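Heme utilization cystosolic carrier protein HutX (Pectobacterium carotovorum, PDB 2PH0) probably binds heme in the cytosol and carries it during heme uptake and utilization. Local coordinates at residues 108-113 and 155-160; 26-31 and 124-129. All blocks are in the same frame, centred on the assembly; numbering follows the deposited sequence.

Interaction 1: residues 108-113 and 155-160; sequences IAFIER and RALASE
Phe110 turns one face of its ring to Ala158 and presents its far end to Leu157, so a single aromatic side chain spans two successive residues of the helix. The methyl CB of Ala158 lies 4.2 Å from the centroid of the Phe110 ring and 27° off the ring normal, a CH-pi contact; a side chain this small lets the helix backbone come close, with Ala158 CA also above the ring. Leu157 crosses the phenylalanine side chain at about a right angle and brings its branch point CG to 3.6 Å from Phe110 CZ. Phe154 adds an edge-to-face partner for the same ring. Two residues along the strand, Glu112 also points to the helix. Arg155 starts out away from the strand, but its extended chain carries the guanidinium back to the carboxylate. Arg155 NE donates to the syn lone pair of Glu112 OE2 at 2.8 Å, with an N-H...O angle of 160°; a weak bond from Arg155 NH2 reaches the same OE2 at 3.3 Å. Carboxylate and guanidinium planes are 69° apart. The chemistry is therefore divided: buried apolar packing joins sheet to helix, while a salt bridge resting on one carboxylate oxygen ties their more exposed margin.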
ATOM      1  N   ILE B 108     -15.029  -6.899  -6.305  1.00 14.88           N
ATOM      2  CA  ILE B 108     -13.806  -7.456  -6.863  1.00 16.01           C
ATOM      3  C   ILE B 108     -13.980  -7.435  -8.373  1.00 17.54           C
ATOM      4  O   ILE B 108     -15.051  -7.767  -8.887  1.00 17.62           O
ATOM      5  CB  ILE B 108     -13.560  -8.903  -6.389  1.00 14.09           C
ATOM      6  CG1 ILE B 108     -13.404  -8.936  -4.863  1.00 19.38           C
ATOM      7  CG2 ILE B 108     -12.298  -9.462  -7.049  1.00 16.50           C
ATOM      8  CD1 ILE B 108     -13.143 -10.324  -4.282  1.00 17.72           C
ATOM      9  N   ALA B 109     -12.940  -7.026  -9.086  1.00 14.71           N
ATOM     10  CA  ALA B 109     -13.025  -6.972 -10.541  1.00 14.37           C
ATOM     11  C   ALA B 109     -11.847  -7.656 -11.208  1.00 14.12           C
ATOM     12  O   ALA B 109     -10.697  -7.515 -10.775  1.00 12.30           O
ATOM     13  CB  ALA B 109     -13.105  -5.509 -11.014  1.00 10.56           C
ATOM     14  N   PHE B 110     -12.151  -8.408 -12.265  1.00 11.06           N
ATOM     15  CA  PHE B 110     -11.144  -9.090 -13.062  1.00 11.92           C
ATOM     16  C   PHE B 110     -11.131  -8.292 -14.366  1.00 14.59           C
ATOM     17  O   PHE B 110     -12.093  -8.305 -15.133  1.00 12.51           O
ATOM     18  CB  PHE B 110     -11.546 -10.548 -13.303  1.00 14.85           C
ATOM     19  CG  PHE B 110     -11.433 -11.418 -12.077  1.00 15.25           C
ATOM     20  CD1 PHE B 110     -12.397 -11.369 -11.073  1.00 19.12           C
ATOM     21  CD2 PHE B 110     -10.354 -12.279 -11.925  1.00 14.40           C
ATOM     22  CE1 PHE B 110     -12.278 -12.175  -9.930  1.00 19.27           C
ATOM     23  CE2 PHE B 110     -10.228 -13.084 -10.790  1.00 15.95           C
ATOM     24  CZ  PHE B 110     -11.194 -13.030  -9.794  1.00 16.81           C
ATOM     25  N   ILE B 111     -10.035  -7.579 -14.596  1.00 11.43           N
ATOM     26  CA  ILE B 111      -9.918  -6.703 -15.753  1.00 12.23           C
ATOM     27  C   ILE B 111      -8.847  -7.125 -16.736  1.00 17.50           C
ATOM     28  O   ILE B 111      -7.703  -7.351 -16.353  1.00 13.78           O
ATOM     29  CB  ILE B 111      -9.585  -5.267 -15.290  1.00 16.13           C
ATOM     30  CG1 ILE B 111     -10.592  -4.813 -14.230  1.00 17.14           C
ATOM     31  CG2 ILE B 111      -9.580  -4.316 -16.472  1.00 14.89           C
ATOM     32  CD1 ILE B 111     -10.261  -3.474 -13.609  1.00 11.83           C
ATOM     33  N   GLU B 112      -9.221  -7.222 -18.008  1.00 15.74           N
ATOM     34  CA  GLU B 112      -8.266  -7.557 -19.051  1.00 13.85           C
ATOM     35  C   GLU B 112      -8.332  -6.385 -20.027  1.00 16.70           C
ATOM     36  O   GLU B 112      -9.317  -6.222 -20.740  1.00 19.80           O
ATOM     37  CB  GLU B 112      -8.648  -8.870 -19.738  1.00 19.43           C
ATOM     38  CG  GLU B 112      -8.472 -10.090 -18.841  1.00 16.68           C
ATOM     39  CD  GLU B 112      -8.813 -11.410 -19.529  1.00 25.18           C
ATOM     40  OE1 GLU B 112     -10.010 -11.692 -19.751  1.00 30.81           O
ATOM     41  OE2 GLU B 112      -7.877 -12.168 -19.847  1.00 32.46           O
ATOM     42  N   ARG B 113      -7.300  -5.551 -20.023  1.00 15.51           N
ATOM     43  CA  ARG B 113      -7.273  -4.383 -20.901  1.00 21.05           C
ATOM     44  C   ARG B 113      -5.842  -3.995 -21.246  1.00 22.77           C
ATOM     45  O   ARG B 113      -4.893  -4.481 -20.639  1.00 22.15           O
ATOM     46  CB  ARG B 113      -7.968  -3.199 -20.213  1.00 19.90           C
ATOM     47  CG  ARG B 113      -7.296  -2.773 -18.910  1.00 26.70           C
ATOM     48  CD  ARG B 113      -8.063  -1.657 -18.219  1.00 34.16           C
ATOM     49  NE  ARG B 113      -7.956  -0.382 -18.924  1.00 23.48           N
ATOM     50  CZ  ARG B 113      -7.010   0.523 -18.698  1.00 30.27           C
ATOM     51  NH1 ARG B 113      -6.079   0.305 -17.777  1.00 22.99           N
ATOM     52  NH2 ARG B 113      -6.998   1.649 -19.394  1.00 23.97           N
ATOM     53  N   ARG B 155      -8.851 -16.411 -15.969  1.00 14.86           N
ATOM     54  CA  ARG B 155     -10.138 -16.466 -16.645  1.00 15.84           C
ATOM     55  C   ARG B 155     -11.062 -17.518 -16.029  1.00 16.79           C
ATOM     56  O   ARG B 155     -12.272 -17.315 -15.959  1.00 15.29           O
ATOM     57  CB  ARG B 155      -9.931 -16.712 -18.136  1.00 13.30           C
ATOM     58  CG  ARG B 155      -9.277 -15.519 -18.836  1.00 11.64           C
ATOM     59  CD  ARG B 155      -8.931 -15.852 -20.274  1.00 16.12           C
ATOM     60  NE  ARG B 155      -8.415 -14.687 -20.978  1.00 17.07           N
ATOM     61  CZ  ARG B 155      -7.916 -14.726 -22.210  1.00 29.37           C
ATOM     62  NH1 ARG B 155      -7.870 -15.873 -22.877  1.00 21.68           N
ATOM     63  NH2 ARG B 155      -7.454 -13.620 -22.767  1.00 20.25           N
ATOM     64  N   ALA B 156     -10.496 -18.625 -15.557  1.00 16.49           N
ATOM     65  CA  ALA B 156     -11.298 -19.683 -14.937  1.00 15.97           C
ATOM     66  C   ALA B 156     -11.967 -19.175 -13.671  1.00 17.18           C
ATOM     67  O   ALA B 156     -13.155 -19.403 -13.444  1.00 14.14           O
ATOM     68  CB  ALA B 156     -10.425 -20.886 -14.610  1.00 15.76           C
ATOM     69  N   LEU B 157     -11.195 -18.488 -12.841  1.00 17.41           N
ATOM     70  CA  LEU B 157     -11.715 -17.941 -11.599  1.00 19.13           C
ATOM     71  C   LEU B 157     -12.785 -16.897 -11.885  1.00 19.25           C
ATOM     72  O   LEU B 157     -13.858 -16.922 -11.280  1.00 23.00           O
ATOM     73  CB  LEU B 157     -10.576 -17.326 -10.778  1.00 19.42           C
ATOM     74  CG  LEU B 157     -10.946 -16.652  -9.451  1.00 14.45           C
ATOM     75  CD1 LEU B 157     -11.722 -17.622  -8.560  1.00 22.29           C
ATOM     76  CD2 LEU B 157      -9.663 -16.213  -8.766  1.00 16.37           C
ATOM     77  N   ALA B 158     -12.502 -15.977 -12.805  1.00 18.11           N
ATOM     78  CA  ALA B 158     -13.476 -14.949 -13.149  1.00 19.73           C
ATOM     79  C   ALA B 158     -14.791 -15.616 -13.538  1.00 23.01           C
ATOM     80  O   ALA B 158     -15.866 -15.216 -13.084  1.00 21.04           O
ATOM     81  CB  ALA B 158     -12.957 -14.092 -14.309  1.00 18.16           C
ATOM     82  N   SER B 159     -14.689 -16.647 -14.373  1.00 22.24           N
ATOM     83  CA  SER B 159     -15.853 -17.387 -14.848  1.00 23.65           C
ATOM     84  C   SER B 159     -16.677 -18.074 -13.765  1.00 25.21           C
ATOM     85  O   SER B 159     -17.904 -18.025 -13.799  1.00 27.70           O
ATOM     86  CB  SER B 159     -15.427 -18.433 -15.881  1.00 23.75           C
ATOM     87  OG  SER B 159     -14.908 -17.810 -17.041  1.00 28.27           O
ATOM     88  N   GLU B 160     -16.030 -18.728 -12.809  1.00 29.17           N
ATOM     89  CA  GLU B 160     -16.815 -19.398 -11.781  1.00 32.14           C
ATOM     90  C   GLU B 160     -17.447 -18.420 -10.799  1.00 34.80           C
ATOM     91  O   GLU B 160     -18.352 -18.782 -10.048  1.00 34.75           O
ATOM     92  CB  GLU B 160     -15.983 -20.453 -11.045  1.00 35.80           C
ATOM     93  CG  GLU B 160     -14.758 -19.961 -10.326  1.00 38.63           C
ATOM     94  CD  GLU B 160     -13.926 -21.117  -9.799  1.00 57.07           C
ATOM     95  OE1 GLU B 160     -13.478 -21.946 -10.620  1.00 51.97           O
ATOM     96  OE2 GLU B 160     -13.724 -21.200  -8.568  1.00 58.28           O
TER

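Interaction 2: residues 26-31 and 124-129; sequences TSLFAV and VFFNAN
Phe29 directs the edge of its ring at the face of Phe126, an edge-to-face pair with centroids 5.2 Å apart and planes at 69°. Phe29 CD1 sits over the centre of the Phe126 ring, while Phe29 CB makes an off-centre CH-pi contact, 3.8 Å from Phe126 CD1. With CG anti to the backbone N (chi1 -178°), the Phe29 ring is swung so that its CD1 edge points into this face. Val124 CG1 covers the opposite face of Phe126, offset toward the rim. Leu28 comes in obliquely, its CD1 4.0 Å from Phe126 CE1, a branched apolar side chain suited to packing beside a flat ring. Ser27 CB meets the backbone carbonyl of Asn129, 3.7 Å from its O.

Further out, His107 stacks on Phe29, and a backbone hydrogen bond joins Phe29 to Gly130. Asn127 OD1 accepts from Ala131 N within the turn, whereas Asn127 ND2 bonds to Asp69 of the second subunit. Ser27 fixes the start of the helix: its OG accepts from Ala30 N at 3.2 Å, within reach of so short a side chain. The arrangement is an N-capped short helix packed by aromatic side chains against strand 118-126 of the antiparallel sheet in the ChuX/HutX fold.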
ATOM      1  N   THR B  26     -15.595  10.800 -10.212  1.00 25.15           N
ATOM      2  CA  THR B  26     -16.261   9.668  -9.590  1.00 23.78           C
ATOM      3  C   THR B  26     -15.213   8.696  -9.056  1.00 23.71           C
ATOM      4  O   THR B  26     -14.014   8.953  -9.156  1.00 20.65           O
ATOM      5  CB  THR B  26     -17.173   8.955 -10.598  1.00 23.15           C
ATOM      6  OG1 THR B  26     -17.926   7.940  -9.926  1.00 30.32           O
ATOM      7  CG2 THR B  26     -16.342   8.327 -11.712  1.00 17.63           C
ATOM      8  N   SER B  27     -15.665   7.583  -8.492  1.00 25.56           N
ATOM      9  CA  SER B  27     -14.751   6.593  -7.932  1.00 24.10           C
ATOM     10  C   SER B  27     -14.171   5.661  -8.992  1.00 27.63           C
ATOM     11  O   SER B  27     -14.646   5.614 -10.132  1.00 19.02           O
ATOM     12  CB  SER B  27     -15.470   5.753  -6.874  1.00 21.23           C
ATOM     13  OG  SER B  27     -16.478   4.947  -7.471  1.00 18.46           O
ATOM     14  N   LEU B  28     -13.133   4.926  -8.601  1.00 19.55           N
ATOM     15  CA  LEU B  28     -12.491   3.970  -9.488  1.00 20.48           C
ATOM     16  C   LEU B  28     -13.487   2.844  -9.781  1.00 17.35           C
ATOM     17  O   LEU B  28     -13.548   2.329 -10.905  1.00 16.40           O
ATOM     18  CB  LEU B  28     -11.238   3.385  -8.824  1.00 20.28           C
ATOM     19  CG  LEU B  28     -10.095   2.876  -9.714  1.00 23.54           C
ATOM     20  CD1 LEU B  28      -9.205   1.949  -8.896  1.00 25.01           C
ATOM     21  CD2 LEU B  28     -10.627   2.137 -10.923  1.00 28.08           C
ATOM     22  N   PHE B  29     -14.276   2.455  -8.783  1.00 16.78           N
ATOM     23  CA  PHE B  29     -15.235   1.379  -9.019  1.00 17.34           C
ATOM     24  C   PHE B  29     -16.276   1.780 -10.054  1.00 19.05           C
ATOM     25  O   PHE B  29     -16.716   0.952 -10.856  1.00 14.45           O
ATOM     26  CB  PHE B  29     -15.964   0.960  -7.744  1.00 18.27           C
ATOM     27  CG  PHE B  29     -16.928  -0.182  -7.962  1.00 23.78           C
ATOM     28  CD1 PHE B  29     -16.457  -1.443  -8.325  1.00 20.19           C
ATOM     29  CD2 PHE B  29     -18.302   0.014  -7.852  1.00 25.53           C
ATOM     30  CE1 PHE B  29     -17.339  -2.493  -8.575  1.00 23.53           C
ATOM     31  CE2 PHE B  29     -19.194  -1.032  -8.100  1.00 24.46           C
ATOM     32  CZ  PHE B  29     -18.709  -2.287  -8.462  1.00 21.06           C
ATOM     33  N   ALA B  30     -16.679   3.045 -10.024  1.00 20.38           N
ATOM     34  CA  ALA B  30     -17.670   3.543 -10.974  1.00 22.16           C
ATOM     35  C   ALA B  30     -17.148   3.344 -12.399  1.00 21.64           C
ATOM     36  O   ALA B  30     -17.882   2.900 -13.286  1.00 17.87           O
ATOM     37  CB  ALA B  30     -17.956   5.024 -10.708  1.00 18.88           C
ATOM     38  N   VAL B  31     -15.873   3.660 -12.607  1.00 18.38           N
ATOM     39  CA  VAL B  31     -15.253   3.497 -13.912  1.00 18.69           C
ATOM     40  C   VAL B  31     -15.186   2.022 -14.304  1.00 22.98           C
ATOM     41  O   VAL B  31     -15.545   1.658 -15.420  1.00 18.44           O
ATOM     42  CB  VAL B  31     -13.826   4.087 -13.926  1.00 20.53           C
ATOM     43  CG1 VAL B  31     -13.188   3.884 -15.280  1.00 18.50           C
ATOM     44  CG2 VAL B  31     -13.883   5.566 -13.588  1.00 26.48           C
ATOM     45  N   VAL B 124      -8.761  -6.417  -9.088  1.00 14.53           N
ATOM     46  CA  VAL B 124      -8.836  -5.232  -8.237  1.00 15.23           C
ATOM     47  C   VAL B 124      -9.836  -5.405  -7.100  1.00 12.98           C
ATOM     48  O   VAL B 124     -10.962  -5.827  -7.318  1.00 15.10           O
ATOM     49  CB  VAL B 124      -9.222  -4.001  -9.071  1.00 13.92           C
ATOM     50  CG1 VAL B 124      -9.143  -2.746  -8.215  1.00 13.97           C
ATOM     51  CG2 VAL B 124      -8.280  -3.881 -10.288  1.00 12.41           C
ATOM     52  N   PHE B 125      -9.407  -5.074  -5.884  1.00 15.34           N
ATOM     53  CA  PHE B 125     -10.246  -5.192  -4.692  1.00 14.13           C
ATOM     54  C   PHE B 125     -10.665  -3.793  -4.255  1.00 15.80           C
ATOM     55  O   PHE B 125      -9.818  -2.936  -4.008  1.00 16.77           O
ATOM     56  CB  PHE B 125      -9.459  -5.902  -3.578  1.00 14.27           C
ATOM     57  CG  PHE B 125      -9.008  -7.292  -3.951  1.00 14.38           C
ATOM     58  CD1 PHE B 125      -9.619  -8.409  -3.387  1.00 14.85           C
ATOM     59  CD2 PHE B 125      -7.967  -7.482  -4.860  1.00 13.92           C
ATOM     60  CE1 PHE B 125      -9.197  -9.696  -3.719  1.00 25.15           C
ATOM     61  CE2 PHE B 125      -7.535  -8.763  -5.199  1.00 17.74           C
ATOM     62  CZ  PHE B 125      -8.153  -9.873  -4.625  1.00 16.52           C
ATOM     63  N   PHE B 126     -11.973  -3.572  -4.161  1.00 12.67           N
ATOM     64  CA  PHE B 126     -12.542  -2.268  -3.814  1.00 12.03           C
ATOM     65  C   PHE B 126     -13.239  -2.214  -2.457  1.00 11.62           C
ATOM     66  O   PHE B 126     -13.867  -3.180  -2.034  1.00 15.34           O
ATOM     67  CB  PHE B 126     -13.597  -1.862  -4.850  1.00 14.64           C
ATOM     68  CG  PHE B 126     -13.102  -1.833  -6.266  1.00 15.30           C
ATOM     69  CD1 PHE B 126     -12.617  -0.652  -6.823  1.00 20.45           C
ATOM     70  CD2 PHE B 126     -13.171  -2.971  -7.061  1.00 19.07           C
ATOM     71  CE1 PHE B 126     -12.215  -0.602  -8.157  1.00 16.88           C
ATOM     72  CE2 PHE B 126     -12.765  -2.930  -8.400  1.00 12.27           C
ATOM     73  CZ  PHE B 126     -12.291  -1.743  -8.942  1.00 14.82           C
ATOM     74  N   ASN B 127     -13.155  -1.060  -1.799  1.00 16.11           N
ATOM     75  CA  ASN B 127     -13.834  -0.876  -0.522  1.00 21.71           C
ATOM     76  C   ASN B 127     -15.212  -0.261  -0.807  1.00 23.05           C
ATOM     77  O   ASN B 127     -15.590  -0.076  -1.968  1.00 21.32           O
ATOM     78  CB  ASN B 127     -13.018   0.032   0.421  1.00 18.24           C
ATOM     79  CG  ASN B 127     -12.757   1.414  -0.155  1.00 22.51           C
ATOM     80  OD1 ASN B 127     -13.481   1.887  -1.030  1.00 21.19           O
ATOM     81  ND2 ASN B 127     -11.725   2.080   0.358  1.00 20.44           N
ATOM     82  N   ALA B 128     -15.958   0.059   0.246  1.00 23.19           N
ATOM     83  CA  ALA B 128     -17.296   0.623   0.083  1.00 21.60           C
ATOM     84  C   ALA B 128     -17.324   1.971  -0.625  1.00 23.23           C
ATOM     85  O   ALA B 128     -18.311   2.307  -1.281  1.00 28.86           O
ATOM     86  CB  ALA B 128     -17.988   0.732   1.445  1.00 24.58           C
ATOM     87  N   ASN B 129     -16.251   2.745  -0.498  1.00 19.33           N
ATOM     88  CA  ASN B 129     -16.186   4.050  -1.150  1.00 23.22           C
ATOM     89  C   ASN B 129     -15.819   3.960  -2.627  1.00 24.37           C
ATOM     90  O   ASN B 129     -15.770   4.976  -3.315  1.00 23.63           O
ATOM     91  CB  ASN B 129     -15.185   4.964  -0.443  1.00 25.41           C
ATOM     92  CG  ASN B 129     -15.668   5.409   0.920  1.00 37.73           C
ATOM     93  OD1 ASN B 129     -16.840   5.741   1.095  1.00 45.68           O
ATOM     94  ND2 ASN B 129     -14.764   5.432   1.891  1.00 48.57           N
TER

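Interactions 1 and 2 have centres about 16 Å apart and meet through the neighbouring antiparallel strands 107-115 and 118-126, which follow each other in the chain. A probable hydrogen bond joins Ala109 O to Val124 N at 2.8 Å, linking the strand segments directly. Ala109 CB packs 3.7 Å from Phe126 CE2, and Ile111 CD1 lies 3.9 Å from Val124 CG2. Phe110 faces helix 148-160, whereas Ala109 and Ile111 touch Val32 of helix 28-33; the strand thus has a helix on each of its two faces, so that interaction 1 lies on one side of the sheet and interaction 2 on the other.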